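Long-range contacts in EscN (Escherichia coli O127:H6, PDB 2OBM), which belongs to the ATP synthase alpha/beta family of P-loop nucleotide-binding proteins and carries a C-terminal domain of the type III secretion EscN kind: residues G58-D63 with Q322-Q327; S80-S85 with I244-E249; T86-I91 with L163-S168. The protein carries 1 engineered substitution. One frame throughout, in Å; residues are numbered along the deposited sequence.

Overall arrangement
Contacts 1 and 3 are buried, contact 3 the most central, its centre about 5 Å from that of the chain, whereas contact 2 is partly buried and includes the exposed R248. Contacts 2 and 3 share helix 84-94 and reach the same sheet; they meet through packing of L246 against L87 and the K84-D167 pair. Contact 1 is a helix-end junction, its centre about 15 Å from that of the chain, and touches contact 3 where V59 and Q327 pack on L87, M90 and I91. Its chemistry is mainly polar, against apolar packing in contact 3 and a mixture in contact 2. All three border ADP: contact 1 at the adenine, contact 2 at the phosphates and contact 3 at both.

Contact 1 of 3, residues G58-D63 with Q322-Q327; sequences GVRAID and QNFIQQ. With ADP (adenosine-5'-diphosphate), chain C.
The side-chain amide of Q327 and the backbone of G58 and R60 grip each other through two bonds. Q327 OE1 takes the proton of R60 N at 2.7 Å, an almost straight bond (169°) that uses a lone pair in the carbonyl plane, while Q327 NE2 donates to G58 O at 3.0 Å. The reach comes from an extended chain, with Q327 CG anti to the backbone N (chi1 -180°). R60 in turn reaches the carbonyls of 322-327: its NE donates in the guanidinium plane to F324 O at 2.9 Å, and its NH2 reaches Q326 O at 2.8 Å, tilted from that plane. The guanidinium also stacks on the Q327 amide, the planes 12° apart and Q327 CD 4.0 Å above the centre of the arginine group. Nearer the backbone, R60 CB forms a CH-pi contact over one face of F324, 4.2 Å from the ring centroid.

A water extends the polar network, accepting from A61 N and donating to I325 O and Q327 OE1. V59 is the N-cap of helix 60-65, so Q327 and this water serve NH groups of the first turn, while R60 donates to carbonyls at the C-terminal end of helix 310-325. In the second shell, D63 holds the loop before the helix, its OD2 taking G58 N at 2.6 Å and its OD1 L57 N. Q327 O accepts from N6 of ADP, so the contact joins the nucleotide-binding domain (G58-D63) to the EscN C-terminal domain (Q322-Q327) beside the adenine.

F324 also packs against S341, L342 and V345 of helix 335-345, and R60 against T338, while V59 and Q327 rest on helix 84-94 through L87, I91 and M90.

Contact 2 of 3, residues S80-S85 with I244-E249; sequences SGVGKS and IVLTRE. With ADP (adenosine-5'-diphosphate), chain C.
The guanidinium of R248 meets the backbone of S80 with its edge toward S80 N, which lies in its plane, and with S80 O oblique to it, 2.6 Å from R248 NH1 and 2.8 Å from R248 NH2. The arginine reaches across from helix 248-252, its chain bent at chi3, while its backbone N and CA lie against V82 CG1.

V82 is the apolar centre. Its two methyls divide the opposing chain between them: CG1, anti to the carbonyl carbon (chi1 -62°), comes within 3.7 Å of R248 N, and CG2 lies 3.8 Å from L246 CB. Further along, L246 CD1 reaches 3.9 Å from K84 CA, at the first residue of the helix.

This turn has the sequence and shape expected of a P-loop (Walker A motif), running from strand 73-78 into helix 84-94, and it wraps the phosphates of ADP. S85 N donates to ADP O2B at 3.1 Å with an angle of 165°, and G83, at the N-cap with positive phi, passes its CA 3.2 Å from ADP O3A. The K84 chain leaves L246 and bends away at chi2 and chi3; its NZ forms salt bridges with D167 and E107 and donates to S85 OG.

On the other segment L246 also packs on A78 of strand 73-78, and T247 caps helix 248-252 through a bond from L250 N to T247 OG1.

Contact 3 of 3, residues T86-I91 with L163-S168; sequences TLLGMI and LLMMDS. With ADP (adenosine-5'-diphosphate), chain C.
L88 faces strand 161-167 and can be followed from root to tip. Its CB lies 4.0 Å from M165 SD; its CG stands anti to the carbonyl carbon (chi1 -63°), and the fork beyond it parts the two neighbours. CD2 stays over the methionine, 4.1 Å from M165 SD, while CD1 runs along to D167 and sits 3.4 Å from its OD2, also close to the carboxylate carbon. One leucine thus spans two helix-facing positions of the strand.

One turn on, I91 repeats the pattern. The M165 chain is bent at chi3 (-68°), which brings its methyl CE to 3.8 Å from I91 CG2, and the same I91 CG2 touches L163 CD2 at 4.1 Å, the two side chains crossing at about a right angle. The axes of the short segments are 11.1 Å apart and run nearly antiparallel, at 168°, as expected of the helix after a P-loop laid against the central, mainly parallel sheet.

Near the N-terminal end of helix 84-94, T86 meets ADP: T86 OG1 donates to its O1A at 2.7 Å, and T86 CG2 lies against the adenine. D167 is the last residue of the strand; a hydrophobic run leading to an aspartate here is consistent with a Walker B motif. D167 OD1 is hydrogen-bonded to T220 on strand 214-222.

Methyls and thioether give this interface close but undirected packing, so helix and strand are spaced by side-chain bulk, while the one polar group, the D167 carboxylate, is oriented by partners beyond the two segments.

Contact 1 of 3, residues G58-D63 with Q322-Q327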
loop_
_atom_site.group_PDB
_atom_site.type_symbol
_atom_site.label_atom_id
_atom_site.label_comp_id
_atom_site.label_asym_id
_atom_site.label_seq_id
_atom_site.Cartn_x
_atom_site.Cartn_y
_atom_site.Cartn_z
ATOM N N GLY A 58 -9.166 -6.340 -3.082
ATOM C CA GLY A 58 -9.306 -7.737 -3.441
ATOM C C GLY A 58 -8.544 -8.638 -2.500
ATOM O O GLY A 58 -8.405 -9.830 -2.754
ATOM N N VAL A 59 -8.048 -8.060 -1.408
ATOM C CA VAL A 59 -7.390 -8.802 -0.346
ATOM C C VAL A 59 -8.381 -8.926 0.796
ATOM O O VAL A 59 -8.792 -7.910 1.350
ATOM C CB VAL A 59 -6.132 -8.041 0.155
ATOM C CG1 VAL A 59 -5.497 -8.748 1.373
ATOM C CG2 VAL A 59 -5.126 -7.907 -0.969
ATOM N N ARG A 60 -8.771 -10.160 1.149
ATOM C CA ARG A 60 -9.852 -10.375 2.132
ATOM C C ARG A 60 -9.634 -9.699 3.487
ATOM O O ARG A 60 -10.517 -9.001 3.974
ATOM C CB ARG A 60 -10.149 -11.877 2.336
ATOM C CG ARG A 60 -10.811 -12.536 1.124
ATOM C CD ARG A 60 -11.246 -13.975 1.385
ATOM N NE ARG A 60 -10.126 -14.853 1.689
ATOM C CZ ARG A 60 -9.554 -15.677 0.827
ATOM N NH1 ARG A 60 -9.980 -15.752 -0.432
ATOM N NH2 ARG A 60 -8.545 -16.435 1.231
ATOM N N ALA A 61 -8.465 -9.920 4.087
ATOM C CA ALA A 61 -8.123 -9.361 5.400
ATOM C C ALA A 61 -8.344 -7.871 5.427
ATOM O O ALA A 61 -8.807 -7.331 6.423
ATOM C CB ALA A 61 -6.670 -9.681 5.764
ATOM N N ILE A 62 -8.021 -7.196 4.330
ATOM C CA ILE A 62 -8.125 -5.741 4.297
ATOM C C ILE A 62 -9.516 -5.260 3.929
ATOM O O ILE A 62 -10.095 -4.415 4.613
ATOM C CB ILE A 62 -7.100 -5.098 3.320
ATOM C CG1 ILE A 62 -5.663 -5.462 3.713
ATOM C CG2 ILE A 62 -7.287 -3.593 3.310
ATOM C CD1 ILE A 62 -4.603 -5.158 2.603
ATOM N N ASP A 63 -10.044 -5.767 2.820
ATOM C CA ASP A 63 -11.369 -5.370 2.387
ATOM C C ASP A 63 -12.398 -5.735 3.475
ATOM O O ASP A 63 -13.346 -4.973 3.753
ATOM C CB ASP A 63 -11.715 -6.054 1.060
ATOM C CG ASP A 63 -10.902 -5.534 -0.113
ATOM O OD1 ASP A 63 -10.235 -4.471 -0.044
ATOM O OD2 ASP A 63 -10.953 -6.206 -1.151
ATOM N N GLN A 322 -8.751 -18.306 9.665
ATOM C CA GLN A 322 -7.425 -18.394 9.065
ATOM C C GLN A 322 -7.455 -18.534 7.545
ATOM O O GLN A 322 -6.556 -18.048 6.859
ATOM C CB GLN A 322 -6.623 -19.547 9.684
ATOM C CG GLN A 322 -6.331 -19.354 11.166
ATOM C CD GLN A 322 -5.495 -18.115 11.431
ATOM O OE1 GLN A 322 -5.919 -17.196 12.144
ATOM N NE2 GLN A 322 -4.313 -18.075 10.847
ATOM N N ASN A 323 -8.468 -19.227 7.035
ATOM C CA ASN A 323 -8.657 -19.385 5.597
ATOM C C ASN A 323 -9.223 -18.113 4.967
ATOM O O ASN A 323 -9.081 -17.904 3.776
ATOM C CB ASN A 323 -9.600 -20.557 5.289
ATOM C CG ASN A 323 -8.932 -21.915 5.456
ATOM O OD1 ASN A 323 -7.740 -22.091 5.173
ATOM N ND2 ASN A 323 -9.707 -22.886 5.911
ATOM N N PHE A 324 -9.890 -17.292 5.776
ATOM C CA PHE A 324 -10.355 -15.976 5.350
ATOM C C PHE A 324 -9.194 -14.958 5.292
ATOM O O PHE A 324 -8.944 -14.381 4.247
ATOM C CB PHE A 324 -11.492 -15.496 6.258
ATOM C CG PHE A 324 -11.985 -14.086 5.963
ATOM C CD1 PHE A 324 -12.805 -13.831 4.873
ATOM C CD2 PHE A 324 -11.661 -13.027 6.806
ATOM C CE1 PHE A 324 -13.267 -12.562 4.613
ATOM C CE2 PHE A 324 -12.123 -11.737 6.538
ATOM C CZ PHE A 324 -12.934 -11.513 5.452
ATOM N N ILE A 325 -8.469 -14.765 6.390
ATOM C CA ILE A 325 -7.389 -13.762 6.405
ATOM C C ILE A 325 -6.145 -14.147 5.609
ATOM O O ILE A 325 -5.548 -13.290 4.961
ATOM C CB ILE A 325 -6.963 -13.333 7.818
ATOM C CG1 ILE A 325 -6.479 -14.538 8.637
ATOM C CG2 ILE A 325 -8.077 -12.528 8.479
ATOM C CD1 ILE A 325 -6.122 -14.202 10.105
ATOM N N GLN A 326 -5.761 -15.423 5.655
ATOM C CA GLN A 326 -4.716 -15.929 4.773
ATOM C C GLN A 326 -5.258 -16.042 3.337
ATOM O O GLN A 326 -6.435 -16.344 3.128
ATOM C CB GLN A 326 -4.153 -17.255 5.285
ATOM C CG GLN A 326 -3.677 -17.198 6.729
ATOM C CD GLN A 326 -3.058 -18.507 7.211
ATOM O OE1 GLN A 326 -3.083 -18.820 8.405
ATOM N NE2 GLN A 326 -2.492 -19.269 6.289
ATOM N N GLN A 327 -4.411 -15.767 2.350
ATOM C CA GLN A 327 -4.870 -15.690 0.970
ATOM C C GLN A 327 -3.693 -15.813 0.013
ATOM O O GLN A 327 -2.769 -15.000 0.046
ATOM C CB GLN A 327 -5.605 -14.369 0.748
ATOM C CG GLN A 327 -6.151 -14.149 -0.639
ATOM C CD GLN A 327 -7.071 -12.937 -0.715
ATOM O OE1 GLN A 327 -7.329 -12.274 0.288
ATOM N NE2 GLN A 327 -7.552 -12.634 -1.910
HETATM P PB ADP C . 9.458 -9.781 0.018
HETATM O O1B ADP C . 10.691 -10.153 0.816
HETATM O O2B ADP C . 8.615 -8.598 0.436
HETATM O O3B ADP C . 9.915 -9.530 -1.511
HETATM P PA ADP C . 7.800 -11.642 -1.381
HETATM O O1A ADP C . 6.622 -10.755 -1.686
HETATM O O2A ADP C . 8.825 -11.917 -2.458
HETATM O O3A ADP C . 8.536 -11.107 -0.046
HETATM O "O5'" ADP C . 7.247 -13.060 -0.862
HETATM C "C5'" ADP C . 8.118 -13.934 -0.147
HETATM C "C4'" ADP C . 7.872 -15.371 -0.588
HETATM O "O4'" ADP C . 6.998 -15.996 0.353
HETATM C "C3'" ADP C . 7.186 -15.452 -1.946
HETATM O "O3'" ADP C . 8.111 -15.730 -3.001
HETATM C "C2'" ADP C . 6.161 -16.557 -1.790
HETATM O "O2'" ADP C . 6.673 -17.840 -2.176
HETATM C "C1'" ADP C . 5.854 -16.554 -0.304
HETATM N N9 ADP C . 4.643 -15.714 -0.107
HETATM C C8 ADP C . 4.595 -14.459 0.382
HETATM N N7 ADP C . 3.318 -14.003 0.412
HETATM C C5 ADP C . 2.519 -14.975 -0.074
HETATM C C6 ADP C . 1.066 -15.155 -0.324
HETATM N N6 ADP C . 0.163 -14.181 -0.050
HETATM N N1 ADP C . 0.664 -16.335 -0.839
HETATM C C2 ADP C . 1.532 -17.321 -1.128
HETATM N N3 ADP C . 2.859 -17.225 -0.928
HETATM C C4 ADP C . 3.404 -16.098 -0.414
HETATM O O HOH W 1 -6.380 -11.668 2.886
#

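Contact 2 of 3, residues S80-S85 with I244-E249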
loop_
_atom_site.group_PDB
_atom_site.type_symbol
_atom_site.label_atom_id
_atom_site.label_comp_id
_atom_site.label_asym_id
_atom_site.label_seq_id
_atom_site.Cartn_x
_atom_site.Cartn_y
_atom_site.Cartn_z
ATOM N N SER A 80 12.074 -6.559 5.948
ATOM C CA SER A 80 12.528 -7.453 4.891
ATOM C C SER A 80 11.919 -8.832 5.062
ATOM O O SER A 80 11.730 -9.283 6.177
ATOM C CB SER A 80 14.058 -7.594 4.957
ATOM O OG SER A 80 14.701 -6.542 4.248
ATOM N N GLY A 81 11.633 -9.510 3.955
ATOM C CA GLY A 81 11.218 -10.919 3.999
ATOM C C GLY A 81 9.916 -11.242 4.721
ATOM O O GLY A 81 9.822 -12.269 5.411
ATOM N N VAL A 82 8.902 -10.386 4.566
ATOM C CA VAL A 82 7.588 -10.658 5.141
ATOM C C VAL A 82 6.466 -10.635 4.101
ATOM O O VAL A 82 5.296 -10.425 4.441
ATOM C CB VAL A 82 7.235 -9.664 6.264
ATOM C CG1 VAL A 82 8.233 -9.780 7.437
ATOM C CG2 VAL A 82 7.187 -8.246 5.711
ATOM N N GLY A 83 6.832 -10.804 2.835
ATOM C CA GLY A 83 5.861 -10.828 1.740
ATOM C C GLY A 83 5.360 -9.482 1.219
ATOM O O GLY A 83 4.327 -9.426 0.550
ATOM N N LYS A 84 6.082 -8.401 1.496
ATOM C CA LYS A 84 5.636 -7.076 1.062
ATOM C C LYS A 84 5.295 -7.071 -0.420
ATOM O O LYS A 84 4.190 -6.692 -0.799
ATOM C CB LYS A 84 6.686 -6.006 1.377
ATOM C CG LYS A 84 6.269 -4.565 1.075
ATOM C CD LYS A 84 6.890 -4.089 -0.241
ATOM C CE LYS A 84 8.425 -4.158 -0.202
ATOM N NZ LYS A 84 9.029 -4.292 -1.581
ATOM N N SER A 85 6.238 -7.522 -1.244
ATOM C CA SER A 85 6.077 -7.516 -2.693
ATOM C C SER A 85 4.894 -8.343 -3.184
ATOM O O SER A 85 4.141 -7.908 -4.050
ATOM C CB SER A 85 7.369 -7.993 -3.364
ATOM O OG SER A 85 8.421 -7.079 -3.072
ATOM N N ILE A 244 -1.256 -0.540 7.370
ATOM C CA ILE A 244 -1.236 -1.977 7.327
ATOM C C ILE A 244 0.137 -2.446 7.771
ATOM O O ILE A 244 1.160 -2.111 7.151
ATOM C CB ILE A 244 -1.527 -2.534 5.895
ATOM C CG1 ILE A 244 -2.886 -2.072 5.365
ATOM C CG2 ILE A 244 -1.446 -4.076 5.873
ATOM C CD1 ILE A 244 -4.034 -2.351 6.285
ATOM N N VAL A 245 0.159 -3.240 8.833
ATOM C CA VAL A 245 1.415 -3.702 9.403
ATOM C C VAL A 245 1.682 -5.175 9.146
ATOM O O VAL A 245 0.901 -6.037 9.550
ATOM C CB VAL A 245 1.452 -3.408 10.906
ATOM C CG1 VAL A 245 2.799 -3.793 11.515
ATOM C CG2 VAL A 245 1.176 -1.938 11.129
ATOM N N LEU A 246 2.785 -5.464 8.458
ATOM C CA LEU A 246 3.210 -6.848 8.264
ATOM C C LEU A 246 4.294 -7.189 9.280
ATOM O O LEU A 246 5.166 -6.372 9.561
ATOM C CB LEU A 246 3.742 -7.098 6.855
ATOM C CG LEU A 246 2.960 -6.494 5.705
ATOM C CD1 LEU A 246 3.578 -6.847 4.363
ATOM C CD2 LEU A 246 1.522 -6.909 5.776
ATOM N N THR A 247 4.237 -8.403 9.823
ATOM C CA THR A 247 5.197 -8.808 10.845
ATOM C C THR A 247 5.943 -10.087 10.506
ATOM O O THR A 247 5.406 -11.003 9.873
ATOM C CB THR A 247 4.533 -9.014 12.202
ATOM O OG1 THR A 247 3.685 -10.162 12.131
ATOM C CG2 THR A 247 3.720 -7.781 12.605
ATOM N N ARG A 248 7.190 -10.133 10.958
ATOM C CA ARG A 248 8.018 -11.310 10.816
ATOM C C ARG A 248 7.429 -12.502 11.568
ATOM O O ARG A 248 7.574 -13.634 11.131
ATOM C CB ARG A 248 9.435 -11.021 11.303
ATOM C CG ARG A 248 10.485 -11.830 10.583
ATOM C CD ARG A 248 11.867 -11.217 10.758
ATOM N NE ARG A 248 12.677 -11.433 9.559
ATOM C CZ ARG A 248 12.858 -10.527 8.596
ATOM N NH1 ARG A 248 12.298 -9.320 8.694
ATOM N NH2 ARG A 248 13.617 -10.826 7.538
ATOM N N GLU A 249 6.756 -12.250 12.682
ATOM C CA GLU A 249 6.109 -13.325 13.431
ATOM C C GLU A 249 5.069 -14.074 12.597
ATOM O O GLU A 249 5.032 -15.308 12.619
ATOM C CB GLU A 249 5.475 -12.809 14.732
ATOM C CG GLU A 249 6.484 -12.384 15.807
ATOM C CD GLU A 249 7.182 -11.056 15.497
ATOM O OE1 GLU A 249 6.586 -10.213 14.781
ATOM O OE2 GLU A 249 8.334 -10.861 15.973
HETATM P PB ADP C . 9.458 -9.781 0.018
HETATM O O1B ADP C . 10.691 -10.153 0.816
HETATM O O2B ADP C . 8.615 -8.598 0.436
HETATM O O3B ADP C . 9.915 -9.530 -1.511
HETATM P PA ADP C . 7.800 -11.642 -1.381
HETATM O O1A ADP C . 6.622 -10.755 -1.686
HETATM O O2A ADP C . 8.825 -11.917 -2.458
HETATM O O3A ADP C . 8.536 -11.107 -0.046
HETATM O "O5'" ADP C . 7.247 -13.060 -0.862
HETATM C "C5'" ADP C . 8.118 -13.934 -0.147
HETATM C "C4'" ADP C . 7.872 -15.371 -0.588
HETATM O "O4'" ADP C . 6.998 -15.996 0.353
HETATM C "C3'" ADP C . 7.186 -15.452 -1.946
HETATM O "O3'" ADP C . 8.111 -15.730 -3.001
HETATM C "C2'" ADP C . 6.161 -16.557 -1.790
HETATM O "O2'" ADP C . 6.673 -17.840 -2.176
HETATM C "C1'" ADP C . 5.854 -16.554 -0.304
HETATM N N9 ADP C . 4.643 -15.714 -0.107
HETATM C C8 ADP C . 4.595 -14.459 0.382
HETATM N N7 ADP C . 3.318 -14.003 0.412
HETATM C C5 ADP C . 2.519 -14.975 -0.074
HETATM C C6 ADP C . 1.066 -15.155 -0.324
HETATM N N6 ADP C . 0.163 -14.181 -0.050
HETATM N N1 ADP C . 0.664 -16.335 -0.839
HETATM C C2 ADP C . 1.532 -17.321 -1.128
HETATM N N3 ADP C . 2.859 -17.225 -0.928
HETATM C C4 ADP C . 3.404 -16.098 -0.414
#

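Contact 3 of 3, residues T86-I91 with L163-S168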
loop_
_atom_site.group_PDB
_atom_site.type_symbol
_atom_site.label_atom_id
_atom_site.label_comp_id
_atom_site.label_asym_id
_atom_site.label_seq_id
_atom_site.Cartn_x
_atom_site.Cartn_y
_atom_site.Cartn_z
ATOM N N THR A 86 4.749 -9.545 -2.638
ATOM C CA THR A 86 3.612 -10.399 -2.957
ATOM C C THR A 86 2.297 -9.687 -2.615
ATOM O O THR A 86 1.374 -9.674 -3.409
ATOM C CB THR A 86 3.731 -11.734 -2.201
ATOM O OG1 THR A 86 4.847 -12.445 -2.730
ATOM C CG2 THR A 86 2.483 -12.590 -2.387
ATOM N N LEU A 87 2.213 -9.085 -1.432
ATOM C CA LEU A 87 1.017 -8.344 -1.076
ATOM C C LEU A 87 0.756 -7.230 -2.084
ATOM O O LEU A 87 -0.370 -7.040 -2.538
ATOM C CB LEU A 87 1.111 -7.788 0.345
ATOM C CG LEU A 87 -0.041 -6.881 0.757
ATOM C CD1 LEU A 87 -1.422 -7.603 0.684
ATOM C CD2 LEU A 87 0.217 -6.269 2.155
ATOM N N LEU A 88 1.797 -6.481 -2.426
ATOM C CA LEU A 88 1.642 -5.400 -3.394
ATOM C C LEU A 88 1.196 -5.929 -4.758
ATOM O O LEU A 88 0.441 -5.284 -5.443
ATOM C CB LEU A 88 2.960 -4.631 -3.537
ATOM C CG LEU A 88 3.523 -3.898 -2.305
ATOM C CD1 LEU A 88 4.752 -3.061 -2.699
ATOM C CD2 LEU A 88 2.457 -3.019 -1.638
ATOM N N GLY A 89 1.696 -7.092 -5.171
ATOM C CA GLY A 89 1.272 -7.684 -6.444
ATOM C C GLY A 89 -0.208 -8.024 -6.405
ATOM O O GLY A 89 -0.965 -7.695 -7.320
ATOM N N MET A 90 -0.626 -8.668 -5.322
ATOM C CA MET A 90 -2.031 -9.010 -5.114
ATOM C C MET A 90 -2.953 -7.800 -5.219
ATOM O O MET A 90 -4.010 -7.875 -5.828
ATOM C CB MET A 90 -2.215 -9.664 -3.751
ATOM C CG MET A 90 -1.535 -10.983 -3.649
ATOM S SD MET A 90 -1.658 -11.682 -2.009
ATOM C CE MET A 90 -3.434 -11.638 -1.735
ATOM N N ILE A 91 -2.536 -6.683 -4.627
ATOM C CA ILE A 91 -3.329 -5.460 -4.661
ATOM C C ILE A 91 -3.443 -4.896 -6.079
ATOM O O ILE A 91 -4.500 -4.422 -6.479
ATOM C CB ILE A 91 -2.731 -4.390 -3.707
ATOM C CG1 ILE A 91 -2.788 -4.881 -2.252
ATOM C CG2 ILE A 91 -3.431 -3.043 -3.906
ATOM C CD1 ILE A 91 -2.055 -3.976 -1.260
ATOM N N LEU A 163 -4.998 4.333 -8.728
ATOM C CA LEU A 163 -4.289 3.866 -7.565
ATOM C C LEU A 163 -2.825 4.252 -7.738
ATOM O O LEU A 163 -2.181 3.855 -8.705
ATOM C CB LEU A 163 -4.462 2.343 -7.368
ATOM C CG LEU A 163 -3.547 1.674 -6.336
ATOM C CD1 LEU A 163 -3.816 2.166 -4.909
ATOM C CD2 LEU A 163 -3.646 0.137 -6.414
ATOM N N LEU A 164 -2.326 5.063 -6.813
ATOM C CA LEU A 164 -0.919 5.415 -6.765
ATOM C C LEU A 164 -0.237 4.514 -5.741
ATOM O O LEU A 164 -0.631 4.485 -4.587
ATOM C CB LEU A 164 -0.756 6.886 -6.374
ATOM C CG LEU A 164 0.624 7.473 -6.059
ATOM C CD1 LEU A 164 1.586 7.409 -7.263
ATOM C CD2 LEU A 164 0.441 8.917 -5.604
ATOM N N MET A 165 0.778 3.774 -6.176
ATOM C CA MET A 165 1.468 2.855 -5.291
ATOM C C MET A 165 2.954 3.191 -5.237
ATOM O O MET A 165 3.665 3.059 -6.218
ATOM C CB MET A 165 1.243 1.399 -5.730
ATOM C CG MET A 165 1.998 0.371 -4.878
ATOM S SD MET A 165 1.536 -1.347 -5.243
ATOM C CE MET A 165 -0.150 -1.363 -4.642
ATOM N N MET A 166 3.428 3.620 -4.082
ATOM C CA MET A 166 4.813 4.034 -3.971
ATOM C C MET A 166 5.610 3.112 -3.035
ATOM O O MET A 166 5.435 3.134 -1.813
ATOM C CB MET A 166 4.903 5.487 -3.523
ATOM C CG MET A 166 6.344 6.011 -3.377
ATOM S SD MET A 166 6.348 7.704 -2.768
ATOM C CE MET A 166 5.288 8.494 -3.984
ATOM N N ASP A 167 6.483 2.315 -3.642
ATOM C CA ASP A 167 7.352 1.390 -2.946
ATOM C C ASP A 167 8.819 1.800 -3.171
ATOM O O ASP A 167 9.429 1.352 -4.142
ATOM C CB ASP A 167 7.103 -0.018 -3.511
ATOM C CG ASP A 167 7.722 -1.118 -2.667
ATOM O OD1 ASP A 167 7.943 -0.910 -1.454
ATOM O OD2 ASP A 167 7.982 -2.198 -3.230
ATOM N N SER A 168 9.402 2.618 -2.280
ATOM C CA SER A 168 8.822 2.972 -0.983
ATOM C C SER A 168 8.999 4.442 -0.657
ATOM O O SER A 168 9.850 5.100 -1.245
ATOM C CB SER A 168 9.522 2.181 0.121
ATOM O OG SER A 168 10.919 2.419 0.074
HETATM P PB ADP C . 9.458 -9.781 0.018
HETATM O O1B ADP C . 10.691 -10.153 0.816
HETATM O O2B ADP C . 8.615 -8.598 0.436
HETATM O O3B ADP C . 9.915 -9.530 -1.511
HETATM P PA ADP C . 7.800 -11.642 -1.381
HETATM O O1A ADP C . 6.622 -10.755 -1.686
HETATM O O2A ADP C . 8.825 -11.917 -2.458
HETATM O O3A ADP C . 8.536 -11.107 -0.046
HETATM O "O5'" ADP C . 7.247 -13.060 -0.862
HETATM C "C5'" ADP C . 8.118 -13.934 -0.147
HETATM C "C4'" ADP C . 7.872 -15.371 -0.588
HETATM O "O4'" ADP C . 6.998 -15.996 0.353
HETATM C "C3'" ADP C . 7.186 -15.452 -1.946
HETATM O "O3'" ADP C . 8.111 -15.730 -3.001
HETATM C "C2'" ADP C . 6.161 -16.557 -1.790
HETATM O "O2'" ADP C . 6.673 -17.840 -2.176
HETATM C "C1'" ADP C . 5.854 -16.554 -0.304
HETATM N N9 ADP C . 4.643 -15.714 -0.107
HETATM C C8 ADP C . 4.595 -14.459 0.382
HETATM N N7 ADP C . 3.318 -14.003 0.412
HETATM C C5 ADP C . 2.519 -14.975 -0.074
HETATM C C6 ADP C . 1.066 -15.155 -0.324
HETATM N N6 ADP C . 0.163 -14.181 -0.050
HETATM N N1 ADP C . 0.664 -16.335 -0.839
HETATM C C2 ADP C . 1.532 -17.321 -1.128
HETATM N N3 ADP C . 2.859 -17.225 -0.928
HETATM C C4 ADP C . 3.404 -16.098 -0.414
#